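Local coordinates for putative cell surface protein, similar to internalin proteins (Listeria monocytogenes EGD-e, PDB 5KZS) that is of unknown function but is an internalin-like leucine-rich repeat protein, probably displayed at the bacterial cell surface, at residues Asn75-Met80 with Asn99-Asn104; Met80-Asp85 with Arg112-Pro117; Asn221-His226 with Ser237-Asn242; Ile264-Ala269 with Asp298-Thr303; Met273-Thr278 with Asn321-Ile326. All coordinates share one frame; numbering follows the deposited sequence.

Interaction 1: Asn75-Met80 with Asn99-Asn104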
# COMPACT_ATOMS: atom_id res chain seq x y z
N ASN A 75 -23.00 -2.72 10.04
CA ASN A 75 -22.08 -3.46 9.18
C ASN A 75 -20.88 -2.62 8.77
O ASN A 75 -20.08 -3.07 7.94
CB ASN A 75 -22.82 -4.04 7.95
CG ASN A 75 -23.47 -2.97 7.09
OD1 ASN A 75 -22.84 -1.96 6.77
ND2 ASN A 75 -24.73 -3.17 6.74
N ILE A 76 -20.72 -1.43 9.34
CA ILE A 76 -19.57 -0.60 9.03
C ILE A 76 -19.23 0.39 10.14
O ILE A 76 -20.11 0.95 10.77
CB ILE A 76 -19.73 0.15 7.68
CG1 ILE A 76 -18.51 1.03 7.37
CG2 ILE A 76 -21.00 1.00 7.66
CD1 ILE A 76 -18.47 1.55 5.95
N VAL A 77 -17.93 0.58 10.35
CA VAL A 77 -17.41 1.49 11.36
C VAL A 77 -16.36 2.36 10.68
O VAL A 77 -15.45 1.84 10.04
CB VAL A 77 -16.74 0.71 12.51
CG1 VAL A 77 -15.99 1.66 13.46
CG2 VAL A 77 -17.76 -0.10 13.28
N SER A 78 -16.46 3.67 10.88
CA SER A 78 -15.61 4.64 10.19
C SER A 78 -15.02 5.67 11.16
O SER A 78 -15.73 6.54 11.65
CB SER A 78 -16.42 5.34 9.11
OG SER A 78 -16.97 4.37 8.24
N VAL A 79 -13.72 5.56 11.40
CA VAL A 79 -13.01 6.47 12.29
C VAL A 79 -12.49 7.62 11.42
O VAL A 79 -11.39 7.56 10.89
CB VAL A 79 -11.87 5.73 13.02
CG1 VAL A 79 -11.22 6.61 14.10
CG2 VAL A 79 -12.42 4.46 13.65
N MSE A 80 -13.31 8.66 11.28
CA MSE A 80 -13.01 9.78 10.38
C MSE A 80 -11.93 10.67 10.90
O MSE A 80 -11.15 11.20 10.13
CB MSE A 80 -14.26 10.60 10.08
CG MSE A 80 -15.29 9.80 9.29
SE MSE A 80 -14.55 9.10 7.58
CE MSE A 80 -16.30 8.46 6.91
N ASN A 99 -18.95 -5.75 8.59
CA ASN A 99 -18.32 -6.07 7.29
C ASN A 99 -17.10 -5.22 6.97
O ASN A 99 -16.22 -5.67 6.23
CB ASN A 99 -19.33 -5.89 6.13
CG ASN A 99 -20.44 -6.93 6.15
OD1 ASN A 99 -20.26 -8.06 6.61
ND2 ASN A 99 -21.59 -6.56 5.62
N THR A 100 -17.06 -3.99 7.49
CA THR A 100 -16.06 -3.03 7.09
C THR A 100 -15.54 -2.23 8.26
O THR A 100 -16.32 -1.67 9.01
CB THR A 100 -16.64 -2.04 6.06
OG1 THR A 100 -17.18 -2.75 4.94
CG2 THR A 100 -15.55 -1.08 5.55
N LEU A 101 -14.23 -2.13 8.36
CA LEU A 101 -13.58 -1.22 9.30
C LEU A 101 -12.80 -0.23 8.44
O LEU A 101 -12.04 -0.64 7.58
CB LEU A 101 -12.64 -2.01 10.22
CG LEU A 101 -11.63 -1.21 11.04
CD1 LEU A 101 -12.33 -0.29 12.02
CD2 LEU A 101 -10.71 -2.15 11.78
N PHE A 102 -12.98 1.07 8.69
CA PHE A 102 -12.31 2.13 7.93
C PHE A 102 -11.75 3.25 8.82
O PHE A 102 -12.52 3.98 9.44
CB PHE A 102 -13.29 2.73 6.90
CG PHE A 102 -12.68 3.81 6.04
CD1 PHE A 102 -12.76 5.15 6.42
CD2 PHE A 102 -12.03 3.48 4.85
CE1 PHE A 102 -12.20 6.14 5.64
CE2 PHE A 102 -11.46 4.47 4.06
CZ PHE A 102 -11.54 5.80 4.46
N PHE A 103 -10.43 3.37 8.88
CA PHE A 103 -9.77 4.59 9.35
C PHE A 103 -9.50 5.48 8.14
O PHE A 103 -8.87 5.06 7.17
CB PHE A 103 -8.46 4.30 10.06
CG PHE A 103 -8.62 3.63 11.39
CD1 PHE A 103 -8.94 2.27 11.46
CD2 PHE A 103 -8.45 4.34 12.57
CE1 PHE A 103 -9.08 1.64 12.68
CE2 PHE A 103 -8.60 3.72 13.80
CZ PHE A 103 -8.92 2.37 13.86
N ASN A 104 -9.97 6.71 8.22
CA ASN A 104 -9.68 7.75 7.24
C ASN A 104 -8.22 8.16 7.48
O ASN A 104 -7.71 7.97 8.58
CB ASN A 104 -10.67 8.91 7.48
CG ASN A 104 -10.58 10.02 6.46
OD1 ASN A 104 -10.80 9.83 5.26
ND2 ASN A 104 -10.28 11.22 6.95
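Strands 76-79 and 100-103 run side by side in the same direction, their axes 4.7 Å apart and only 7° from parallel. They are neighbours in the parallel sheet of the leucine-rich repeat fold. The exchange of backbone bonds is regular: Val77 N gives to Thr100 O, Phe102 N to Val77 O, Val79 N to Phe102 O and Asn104 N to Val79 O. At the start, Asn75 O takes a bond from Asn99 N and a weak one from Thr100 N. Val77, Val79, Leu101 and Phe103 share the buried face. Val79 lies alongside Phe103, and its CG2 sits over one face of the ring, 4.1 Å from the centroid. Ile76, Ser78, Thr100 and Phe102 are on the other face, where Ile76 CG1 rests 3.8 Å from Thr100 CB. Met80 is a selenomethionine bent at chi2 (-57°). This turns its SE back to the edge of the Phe102 ring, a Met-aromatic contact. Strand 127-129 continues the sheet beyond Phe102. The pair ends with Asn104 ND2 giving a bond to Met80 O (3.3 Å); the donor lies in the carbonyl plane, on a lone pair of the oxygen.

Interaction 2: Met80-Asp85 with Arg112-Pro117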
# COMPACT_ATOMS: atom_id res chain seq x y z
N MSE A 80 -13.31 8.66 11.28
CA MSE A 80 -13.01 9.78 10.38
C MSE A 80 -11.93 10.67 10.90
O MSE A 80 -11.15 11.20 10.13
CB MSE A 80 -14.26 10.60 10.08
CG MSE A 80 -15.29 9.80 9.29
SE MSE A 80 -14.55 9.10 7.58
CE MSE A 80 -16.30 8.46 6.91
N GLU A 81 -11.88 10.85 12.21
CA GLU A 81 -10.83 11.63 12.85
C GLU A 81 -10.57 11.01 14.23
O GLU A 81 -11.46 10.37 14.79
CB GLU A 81 -11.28 13.08 12.97
CG GLU A 81 -10.29 14.10 12.46
CD GLU A 81 -10.07 14.01 10.96
OE1 GLU A 81 -8.92 13.77 10.54
OE2 GLU A 81 -11.06 14.17 10.20
N PHE A 82 -9.35 11.17 14.76
CA PHE A 82 -8.93 10.55 16.04
C PHE A 82 -7.59 11.07 16.58
O PHE A 82 -6.72 11.44 15.80
CB PHE A 82 -8.88 9.01 15.93
CG PHE A 82 -7.89 8.49 14.91
CD1 PHE A 82 -8.22 8.41 13.56
CD2 PHE A 82 -6.63 8.03 15.31
CE1 PHE A 82 -7.31 7.91 12.63
CE2 PHE A 82 -5.72 7.54 14.38
CZ PHE A 82 -6.06 7.48 13.04
N GLY A 83 -7.43 11.09 17.90
CA GLY A 83 -6.20 11.56 18.56
C GLY A 83 -5.14 10.49 18.83
O GLY A 83 -5.34 9.30 18.54
N GLU A 84 -4.01 10.92 19.39
CA GLU A 84 -2.87 10.02 19.66
C GLU A 84 -3.21 8.83 20.55
O GLU A 84 -2.68 7.73 20.35
CB GLU A 84 -1.71 10.79 20.30
CG GLU A 84 -0.84 11.53 19.29
CD GLU A 84 -0.10 12.71 19.91
OE1 GLU A 84 -0.77 13.59 20.48
OE2 GLU A 84 1.15 12.76 19.81
N ASP A 85 -4.08 9.03 21.52
CA ASP A 85 -4.40 7.98 22.48
C ASP A 85 -5.45 6.98 21.98
O ASP A 85 -5.80 6.07 22.71
CB ASP A 85 -4.80 8.61 23.82
CG ASP A 85 -3.67 9.44 24.42
OD1 ASP A 85 -3.87 10.64 24.66
OD2 ASP A 85 -2.57 8.89 24.63
N ARG A 112 -0.37 9.85 13.08
CA ARG A 112 -1.02 8.92 13.99
C ARG A 112 -0.44 7.52 13.87
O ARG A 112 0.01 7.11 12.80
CB ARG A 112 -2.53 8.85 13.74
CG ARG A 112 -3.29 10.14 14.00
CD ARG A 112 -3.41 10.49 15.47
NE ARG A 112 -4.02 11.82 15.59
CZ ARG A 112 -3.41 12.96 15.95
NH1 ARG A 112 -2.13 13.00 16.29
NH2 ARG A 112 -4.13 14.08 15.98
N ASN A 113 -0.46 6.78 14.99
CA ASN A 113 -0.07 5.38 15.02
C ASN A 113 -1.29 4.48 15.23
O ASN A 113 -2.20 4.83 15.98
CB ASN A 113 0.93 5.15 16.14
CG ASN A 113 2.04 6.17 16.13
OD1 ASN A 113 2.92 6.14 15.26
ND2 ASN A 113 2.00 7.10 17.08
N LEU A 114 -1.30 3.32 14.55
CA LEU A 114 -2.34 2.30 14.70
C LEU A 114 -1.78 0.87 14.73
O LEU A 114 -0.87 0.54 13.98
CB LEU A 114 -3.31 2.37 13.52
CG LEU A 114 -4.18 3.60 13.32
CD1 LEU A 114 -4.96 3.43 12.04
CD2 LEU A 114 -5.13 3.79 14.49
N SER A 115 -2.34 0.02 15.59
CA SER A 115 -2.07 -1.42 15.55
C SER A 115 -3.30 -2.10 14.97
O SER A 115 -4.38 -1.52 14.96
CB SER A 115 -1.78 -1.97 16.95
OG SER A 115 -2.93 -1.96 17.80
N LEU A 116 -3.12 -3.33 14.51
CA LEU A 116 -4.20 -4.12 13.95
C LEU A 116 -4.29 -5.45 14.70
O LEU A 116 -3.45 -6.31 14.49
CB LEU A 116 -3.94 -4.37 12.45
CG LEU A 116 -4.79 -5.44 11.73
CD1 LEU A 116 -6.29 -5.33 12.05
CD2 LEU A 116 -4.54 -5.37 10.24
N PRO A 117 -5.32 -5.61 15.57
CA PRO A 117 -5.54 -6.89 16.26
C PRO A 117 -5.80 -8.08 15.32
O PRO A 117 -6.17 -7.91 14.17
CB PRO A 117 -6.79 -6.62 17.11
CG PRO A 117 -6.77 -5.16 17.37
CD PRO A 117 -6.16 -4.53 16.14
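Arg112 NE gives a short hydrogen bond to Phe82 O (2.7 Å, 149° at the hydrogen). The donor lies in the carbonyl plane, on a lone pair. The oxygen is tilted 20° from the guanidinium plane. Arg112 NH2 makes a salt bridge to Glu56, which adds to the hold on the guanidinium. The backbone N of Glu84 lies over one face of this group, toward its rim. Glu84 CG comes within 3.6 Å of Arg112 NH1, but its carboxylate makes no salt bridge. Glu84 OE1 is 4.4 Å from Arg112 NH1 and well out of the guanidinium plane, so any attraction is one of charge alone.

The packing is made by Phe82. Its ring and the aliphatic part of Arg112 slide past each other in opposite directions, with Phe82 CE2 3.5 Å from Arg112 CB. Arg112 is bent at chi2 (-71°), which folds its chain past the ring and brings NE back to the Phe82 carbonyl. Leu114 CD2 approaches the same ring obliquely, 3.8 Å from Phe82 CE2. Phe103 joins the cluster by an edge-to-face pair with Phe82. The contact joins the loop after strand 76-79 to the short strand 113-114, two parts of successive turns of the coiled leucine-rich repeat solenoid.

Interaction 3: Asn221-His226 with Ser237-Asn242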
# COMPACT_ATOMS: atom_id res chain seq x y z
N ASN A 221 0.70 -3.56 -9.36
CA ASN A 221 1.19 -2.21 -9.54
C ASN A 221 2.60 -2.10 -8.95
O ASN A 221 2.77 -2.21 -7.74
CB ASN A 221 0.26 -1.22 -8.88
CG ASN A 221 0.55 0.22 -9.27
OD1 ASN A 221 1.68 0.55 -9.66
ND2 ASN A 221 -0.46 1.08 -9.18
N LEU A 222 3.58 -1.89 -9.82
CA LEU A 222 4.96 -1.69 -9.40
C LEU A 222 5.52 -0.30 -9.65
O LEU A 222 6.72 -0.08 -9.49
CB LEU A 222 5.85 -2.74 -10.07
CG LEU A 222 5.44 -4.19 -9.83
CD1 LEU A 222 6.40 -5.13 -10.54
CD2 LEU A 222 5.41 -4.52 -8.35
N ASP A 223 4.66 0.66 -10.02
CA ASP A 223 5.06 2.05 -10.28
C ASP A 223 5.92 2.62 -9.16
O ASP A 223 5.73 2.29 -8.02
CB ASP A 223 3.80 2.91 -10.47
CG ASP A 223 4.01 4.12 -11.39
OD1 ASP A 223 4.73 4.00 -12.41
OD2 ASP A 223 3.43 5.20 -11.11
N TYR A 224 6.90 3.45 -9.48
CA TYR A 224 7.78 4.09 -8.50
C TYR A 224 8.52 3.13 -7.55
O TYR A 224 8.50 3.28 -6.33
CB TYR A 224 7.01 5.15 -7.71
CG TYR A 224 6.70 6.40 -8.47
CD1 TYR A 224 7.71 7.32 -8.75
CD2 TYR A 224 5.40 6.69 -8.89
CE1 TYR A 224 7.44 8.50 -9.43
CE2 TYR A 224 5.12 7.87 -9.57
CZ TYR A 224 6.14 8.77 -9.83
OH TYR A 224 5.90 9.95 -10.51
N ASN A 225 9.15 2.13 -8.14
CA ASN A 225 10.06 1.21 -7.46
C ASN A 225 11.42 1.24 -8.21
O ASN A 225 11.61 2.06 -9.13
CB ASN A 225 9.43 -0.19 -7.42
CG ASN A 225 8.44 -0.35 -6.27
OD1 ASN A 225 8.83 -0.49 -5.11
ND2 ASN A 225 7.14 -0.35 -6.59
N HIS A 226 12.36 0.37 -7.84
CA HIS A 226 13.70 0.43 -8.40
C HIS A 226 14.17 -0.88 -9.02
O HIS A 226 15.32 -1.28 -8.85
CB HIS A 226 14.67 0.89 -7.31
CG HIS A 226 14.17 2.03 -6.48
ND1 HIS A 226 14.26 3.35 -6.88
CD2 HIS A 226 13.56 2.05 -5.27
CE1 HIS A 226 13.73 4.13 -5.96
NE2 HIS A 226 13.30 3.37 -4.97
N SER A 237 0.33 -9.02 -15.87
CA SER A 237 -0.35 -8.23 -14.87
C SER A 237 0.39 -6.97 -14.43
O SER A 237 -0.16 -6.22 -13.63
CB SER A 237 -0.61 -9.10 -13.65
OG SER A 237 -1.24 -10.31 -14.04
N ILE A 238 1.61 -6.72 -14.91
CA ILE A 238 2.36 -5.57 -14.39
C ILE A 238 1.90 -4.26 -15.01
O ILE A 238 1.51 -4.22 -16.18
CB ILE A 238 3.87 -5.75 -14.52
CG1 ILE A 238 4.33 -6.86 -13.57
CG2 ILE A 238 4.62 -4.46 -14.18
CD1 ILE A 238 5.71 -7.41 -13.83
N PHE A 239 1.92 -3.21 -14.19
CA PHE A 239 1.82 -1.82 -14.63
C PHE A 239 3.02 -1.07 -14.08
O PHE A 239 3.23 -1.02 -12.87
CB PHE A 239 0.52 -1.18 -14.12
CG PHE A 239 0.49 0.33 -14.22
CD1 PHE A 239 1.00 1.13 -13.18
CD2 PHE A 239 -0.06 0.97 -15.33
CE1 PHE A 239 0.97 2.52 -13.26
CE2 PHE A 239 -0.09 2.35 -15.41
CZ PHE A 239 0.42 3.13 -14.38
N ILE A 240 3.81 -0.48 -14.97
CA ILE A 240 4.85 0.47 -14.58
C ILE A 240 4.81 1.57 -15.62
O ILE A 240 4.68 1.29 -16.81
CB ILE A 240 6.26 -0.18 -14.57
CG1 ILE A 240 6.36 -1.20 -13.43
CG2 ILE A 240 7.36 0.89 -14.44
CD1 ILE A 240 7.60 -2.06 -13.48
N GLU A 241 4.87 2.80 -15.13
CA GLU A 241 5.19 3.95 -15.96
C GLU A 241 6.44 4.66 -15.49
O GLU A 241 7.19 5.19 -16.30
CB GLU A 241 4.02 4.92 -16.02
CG GLU A 241 2.85 4.33 -16.81
CD GLU A 241 1.76 5.34 -17.19
OE1 GLU A 241 1.32 6.13 -16.33
OE2 GLU A 241 1.34 5.29 -18.36
N ASN A 242 6.67 4.69 -14.18
CA ASN A 242 7.86 5.30 -13.62
C ASN A 242 8.68 4.27 -12.83
O ASN A 242 8.12 3.36 -12.22
CB ASN A 242 7.48 6.45 -12.73
CG ASN A 242 6.40 7.33 -13.35
OD1 ASN A 242 6.66 8.04 -14.31
ND2 ASN A 242 5.19 7.27 -12.80
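Asn242, Asp223 and Leu222 lose the most surface here, at the last step of the parallel leucine-rich repeat sheet, where strand 219-221 meets strand 238-239. Asp223 uses its carboxylate to grip the turn leaving the final strand. Its OD1 accepts from Asn242 N (2.7 Å), which comes nearly along the C-O axis. The same oxygen accepts from Glu241 N (3.0 Å), which approaches on the anti side, 34° out of the carboxylate plane. Asp223 OD2 accepts from Asn242 ND2 on its syn side. Three N-H groups thus fix this buried carboxylate and would be expected to stabilise its charged form. Asn242 answers through its backbone, its O taking a bond from Tyr224 N. Its side chain lies alongside Tyr224, with CB over the centre of the ring and the amide 33° from the ring plane. The opposite end of that amide, OD1, is bonded to Gly330 N and Glu329 N, which ties the turn to the C-terminal domain.

Leu222 joins in with backbone and side chain: its N gives a bond to Phe239 O, while its CB packs 3.7 Å from Ile240 CG1. Its CD1 reaches Ile238 CG1. Before it, Asn221 makes an Asx turn: OD1 accepts from Asp223 N (3.0 Å). Asn221 CG is anti to the backbone N (chi1 -168°), and this also places OD1 at the edge of the Phe239 ring, 3.6 Å from CD1.

Interaction 4: Ile264-Ala269 with Asp298-Thr303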
# COMPACT_ATOMS: atom_id res chain seq x y z
N ILE A 264 14.14 -4.99 -17.78
CA ILE A 264 12.88 -4.25 -17.57
C ILE A 264 12.39 -3.55 -18.84
O ILE A 264 11.20 -3.63 -19.15
CB ILE A 264 12.95 -3.27 -16.35
CG1 ILE A 264 11.56 -2.73 -16.02
CG2 ILE A 264 13.93 -2.12 -16.57
CD1 ILE A 264 11.48 -1.99 -14.70
N TYR A 265 13.30 -2.93 -19.59
CA TYR A 265 12.93 -2.27 -20.84
C TYR A 265 12.20 -3.22 -21.79
O TYR A 265 11.10 -2.91 -22.29
CB TYR A 265 14.14 -1.64 -21.54
CG TYR A 265 13.78 -1.03 -22.89
CD1 TYR A 265 13.29 0.27 -22.99
CD2 TYR A 265 13.89 -1.78 -24.06
CE1 TYR A 265 12.94 0.81 -24.22
CE2 TYR A 265 13.54 -1.25 -25.30
CZ TYR A 265 13.07 0.04 -25.38
OH TYR A 265 12.72 0.55 -26.61
N PHE A 266 12.80 -4.39 -22.02
CA PHE A 266 12.34 -5.31 -23.07
C PHE A 266 11.17 -6.13 -22.58
O PHE A 266 10.35 -6.59 -23.38
CB PHE A 266 13.47 -6.23 -23.53
CG PHE A 266 14.64 -5.49 -24.09
CD1 PHE A 266 15.64 -4.99 -23.26
CD2 PHE A 266 14.73 -5.26 -25.46
CE1 PHE A 266 16.72 -4.30 -23.77
CE2 PHE A 266 15.81 -4.56 -25.98
CZ PHE A 266 16.81 -4.08 -25.14
N GLN A 267 11.13 -6.32 -21.27
CA GLN A 267 9.97 -6.90 -20.62
C GLN A 267 8.75 -5.98 -20.79
O GLN A 267 7.68 -6.43 -21.22
CB GLN A 267 10.29 -7.17 -19.16
CG GLN A 267 11.18 -8.38 -18.99
CD GLN A 267 11.63 -8.59 -17.56
OE1 GLN A 267 12.28 -7.73 -16.95
NE2 GLN A 267 11.29 -9.75 -17.00
N LEU A 268 8.93 -4.70 -20.47
CA LEU A 268 7.84 -3.71 -20.63
C LEU A 268 7.42 -3.59 -22.09
O LEU A 268 6.23 -3.54 -22.39
CB LEU A 268 8.26 -2.33 -20.12
CG LEU A 268 8.36 -2.20 -18.60
CD1 LEU A 268 8.89 -0.81 -18.22
CD2 LEU A 268 7.03 -2.49 -17.92
N ALA A 269 8.42 -3.56 -22.98
CA ALA A 269 8.20 -3.52 -24.42
C ALA A 269 7.34 -4.70 -24.86
O ALA A 269 6.34 -4.51 -25.54
CB ALA A 269 9.53 -3.52 -25.16
N ASP A 298 17.62 -9.50 -28.34
CA ASP A 298 18.10 -10.86 -28.05
C ASP A 298 18.97 -10.96 -26.80
O ASP A 298 18.84 -11.92 -26.04
CB ASP A 298 18.86 -11.47 -29.24
CG ASP A 298 17.94 -12.19 -30.21
OD1 ASP A 298 16.84 -11.66 -30.49
OD2 ASP A 298 18.33 -13.28 -30.68
N THR A 299 19.82 -9.97 -26.58
CA THR A 299 20.66 -9.91 -25.39
C THR A 299 20.06 -9.05 -24.26
O THR A 299 20.67 -8.93 -23.19
CB THR A 299 22.04 -9.37 -25.76
OG1 THR A 299 21.89 -8.10 -26.39
CG2 THR A 299 22.74 -10.32 -26.72
N GLU A 300 18.88 -8.47 -24.49
CA GLU A 300 18.24 -7.54 -23.55
C GLU A 300 19.24 -6.51 -23.02
O GLU A 300 19.31 -6.24 -21.81
CB GLU A 300 17.55 -8.31 -22.41
CG GLU A 300 16.47 -9.27 -22.90
CD GLU A 300 15.43 -9.64 -21.84
OE1 GLU A 300 15.81 -9.88 -20.67
OE2 GLU A 300 14.23 -9.70 -22.18
N SER A 301 20.02 -5.96 -23.94
CA SER A 301 21.01 -4.92 -23.63
C SER A 301 20.75 -3.65 -24.44
O SER A 301 20.10 -3.66 -25.48
CB SER A 301 22.46 -5.41 -23.84
OG SER A 301 22.53 -6.63 -24.55
N ILE A 302 21.28 -2.56 -23.90
CA ILE A 302 21.21 -1.26 -24.51
C ILE A 302 22.66 -0.81 -24.64
O ILE A 302 23.42 -0.90 -23.68
CB ILE A 302 20.37 -0.29 -23.66
CG1 ILE A 302 18.89 -0.67 -23.78
CG2 ILE A 302 20.58 1.16 -24.07
CD1 ILE A 302 18.04 -0.15 -22.63
N THR A 303 23.03 -0.34 -25.84
CA THR A 303 24.38 0.11 -26.14
C THR A 303 24.42 1.62 -26.33
O THR A 303 23.61 2.18 -27.07
CB THR A 303 24.94 -0.60 -27.39
OG1 THR A 303 24.95 -2.01 -27.15
CG2 THR A 303 26.36 -0.12 -27.69
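The Phe266 ring carries this contact, lying against the backbone of Glu300 and Ser301. Glu300 CA sits over one face of the ring, offset toward the rim, in a CH-pi contact 3.9 Å from the centroid. Phe266 CE1 is 3.4 Å from Glu300 C. At the edge of the ring, near its plane, Phe266 CZ meets Ser301 O at 3.3 Å. The opposite face of the ring is backed by Tyr265 CD2, 3.6 Å above the plane and over its centre. The ring is therefore sandwiched between Tyr265 and the Glu300 backbone.

Ile302 adds apolar packing. Its CG1 approaches the Phe266 ring obliquely, 4.2 Å from CZ, and its CD1 touches Tyr265 CB. The Glu300 side chain reaches across toward the helix, and its OE2 comes to 3.8 Å from Phe266 CB. No hydrogen bond crosses the contact, so it rests on packing.

Phe266 CG is anti to the carbonyl carbon (chi1 -60°), which directs the ring from the helix toward the bulge. Glu300 and Ser301 both face Asn296, a G1 beta bulge, and Glu300 has the positive phi of that bulge (46°). Tyr265 is held by its OH, bonded to Pro277 O, and by an edge-to-face pair with Phe320. Helix 263-270 thus packs on the start of strand 301-304, with strand 289-296 on one side of that strand and strand 258-261 on the other.

Interaction 5: Met273-Thr278 with Asn321-Ile326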
# COMPACT_ATOMS: atom_id res chain seq x y z
N MSE A 273 3.71 -1.98 -22.71
CA MSE A 273 3.60 -1.08 -21.57
C MSE A 273 4.59 0.05 -21.69
O MSE A 273 4.81 0.79 -20.74
CB MSE A 273 3.81 -1.98 -20.34
CG MSE A 273 3.62 -1.41 -18.93
SE MSE A 273 1.84 -0.64 -18.61
CE MSE A 273 0.65 -1.88 -19.61
N LEU A 274 5.18 0.21 -22.87
CA LEU A 274 6.01 1.36 -23.12
C LEU A 274 5.17 2.40 -23.85
O LEU A 274 4.70 2.15 -24.97
CB LEU A 274 7.24 0.99 -23.93
CG LEU A 274 8.35 0.26 -23.15
CD1 LEU A 274 9.43 -0.19 -24.10
CD2 LEU A 274 8.96 1.13 -22.06
N VAL A 275 4.94 3.54 -23.20
CA VAL A 275 4.23 4.67 -23.82
C VAL A 275 5.02 5.17 -25.04
O VAL A 275 4.44 5.50 -26.07
CB VAL A 275 3.98 5.86 -22.83
CG1 VAL A 275 3.20 5.39 -21.60
CG2 VAL A 275 5.27 6.57 -22.42
N ASN A 276 6.34 5.18 -24.89
CA ASN A 276 7.26 5.79 -25.84
C ASN A 276 8.53 4.89 -25.88
O ASN A 276 9.34 4.88 -24.93
CB ASN A 276 7.54 7.22 -25.36
CG ASN A 276 8.78 7.81 -25.94
OD1 ASN A 276 8.86 8.03 -27.14
ND2 ASN A 276 9.78 8.05 -25.09
N PRO A 277 8.68 4.09 -26.97
CA PRO A 277 9.85 3.21 -27.15
C PRO A 277 11.25 3.83 -27.07
O PRO A 277 12.21 3.09 -26.81
CB PRO A 277 9.63 2.62 -28.55
CG PRO A 277 8.15 2.57 -28.68
CD PRO A 277 7.60 3.75 -27.92
N THR A 278 11.40 5.14 -27.26
CA THR A 278 12.75 5.70 -27.45
C THR A 278 13.51 5.70 -26.13
O THR A 278 12.94 5.94 -25.07
CB THR A 278 12.84 7.09 -28.16
OG1 THR A 278 13.33 8.09 -27.26
CG2 THR A 278 11.53 7.55 -28.83
N ASN A 321 10.45 5.59 -21.59
CA ASN A 321 9.05 5.77 -21.26
C ASN A 321 8.73 7.23 -20.92
O ASN A 321 7.83 7.48 -20.15
CB ASN A 321 8.66 4.82 -20.13
CG ASN A 321 7.34 4.14 -20.38
OD1 ASN A 321 7.05 3.71 -21.50
ND2 ASN A 321 6.52 4.01 -19.35
N ASP A 322 9.44 8.18 -21.52
CA ASP A 322 9.18 9.60 -21.29
C ASP A 322 7.96 10.05 -22.10
O ASP A 322 7.92 9.90 -23.32
CB ASP A 322 10.40 10.45 -21.63
CG ASP A 322 11.59 10.14 -20.75
OD1 ASP A 322 11.40 10.03 -19.52
OD2 ASP A 322 12.72 9.98 -21.27
N ALA A 323 6.95 10.55 -21.39
CA ALA A 323 5.75 11.15 -21.99
C ALA A 323 5.25 12.27 -21.06
O ALA A 323 4.10 12.24 -20.61
CB ALA A 323 4.68 10.09 -22.22
N TYR A 324 6.12 13.26 -20.85
CA TYR A 324 6.12 14.19 -19.69
C TYR A 324 4.79 14.50 -19.03
O TYR A 324 4.70 14.37 -17.81
CB TYR A 324 6.86 15.51 -20.00
CG TYR A 324 6.37 16.68 -19.14
CD1 TYR A 324 6.49 16.65 -17.74
CD2 TYR A 324 5.76 17.79 -19.73
CE1 TYR A 324 6.00 17.69 -16.96
CE2 TYR A 324 5.28 18.84 -18.95
CZ TYR A 324 5.41 18.78 -17.57
OH TYR A 324 4.94 19.83 -16.80
N PRO A 325 3.77 14.95 -19.79
CA PRO A 325 2.52 15.28 -19.08
C PRO A 325 2.04 14.15 -18.16
O PRO A 325 1.94 14.36 -16.95
CB PRO A 325 1.53 15.57 -20.21
CG PRO A 325 2.38 16.00 -21.36
CD PRO A 325 3.71 15.30 -21.23
N ILE A 326 1.82 12.95 -18.71
CA ILE A 326 1.14 11.87 -17.97
C ILE A 326 2.04 10.87 -17.24
O ILE A 326 1.54 10.16 -16.36
CB ILE A 326 0.14 11.09 -18.85
CG1 ILE A 326 0.86 10.12 -19.79
CG2 ILE A 326 -0.77 12.04 -19.64
CD1 ILE A 326 -0.08 9.11 -20.39
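Asn321 OD1 accepts a hydrogen bond from Val275 N at 2.7 Å. The bond is short but bent, 132° at the hydrogen, and the donor is tilted 24° from the carbonyl plane of the amide. Carbon atoms crowd the same oxygen: Leu274 CA lies at 3.0 Å, Leu274 CD2 at 3.3 Å and Val275 CG2 at 3.5 Å. The other end of the amide, Asn321 ND2, makes a weak bond to Glu241 O, just after strand 238-239.

Val275 crosses Asn321 at about a right angle. Its CG2 packs 3.6 Å from Ala323 CB. Asn276 brings its amide against the backbone of Asp322. Asn276 ND2 is 3.2 Å from Asp322 O, but the angle is too poor for a hydrogen bond. Leu274 also touches Tyr265 and Leu268 of helix 263-270. One amide therefore joins two loops by a single cross-bond, and the rest of this surface contact depends on van der Waals packing.

How the interactions relate
From the N terminus, interaction 1 closes the loop between two successive strands of the repeat sheet. Interaction 2 starts inside that loop and ends beyond it, so the two cross; they share Met80 and meet where Phe103 packs on Leu114 and Phe82. Interaction 3 follows in series, about 29 Å from interaction 1 between centres, and closes the last step of the same sheet. Interactions 4 and 5 cross in the C-terminal domain, joined by bonds such as the probable one from Tyr265 to Pro277. Interaction 3 touches both: Ile240 packs on Ile264 and Leu268, and Glu241 on Val275. It therefore links the repeat region to that domain.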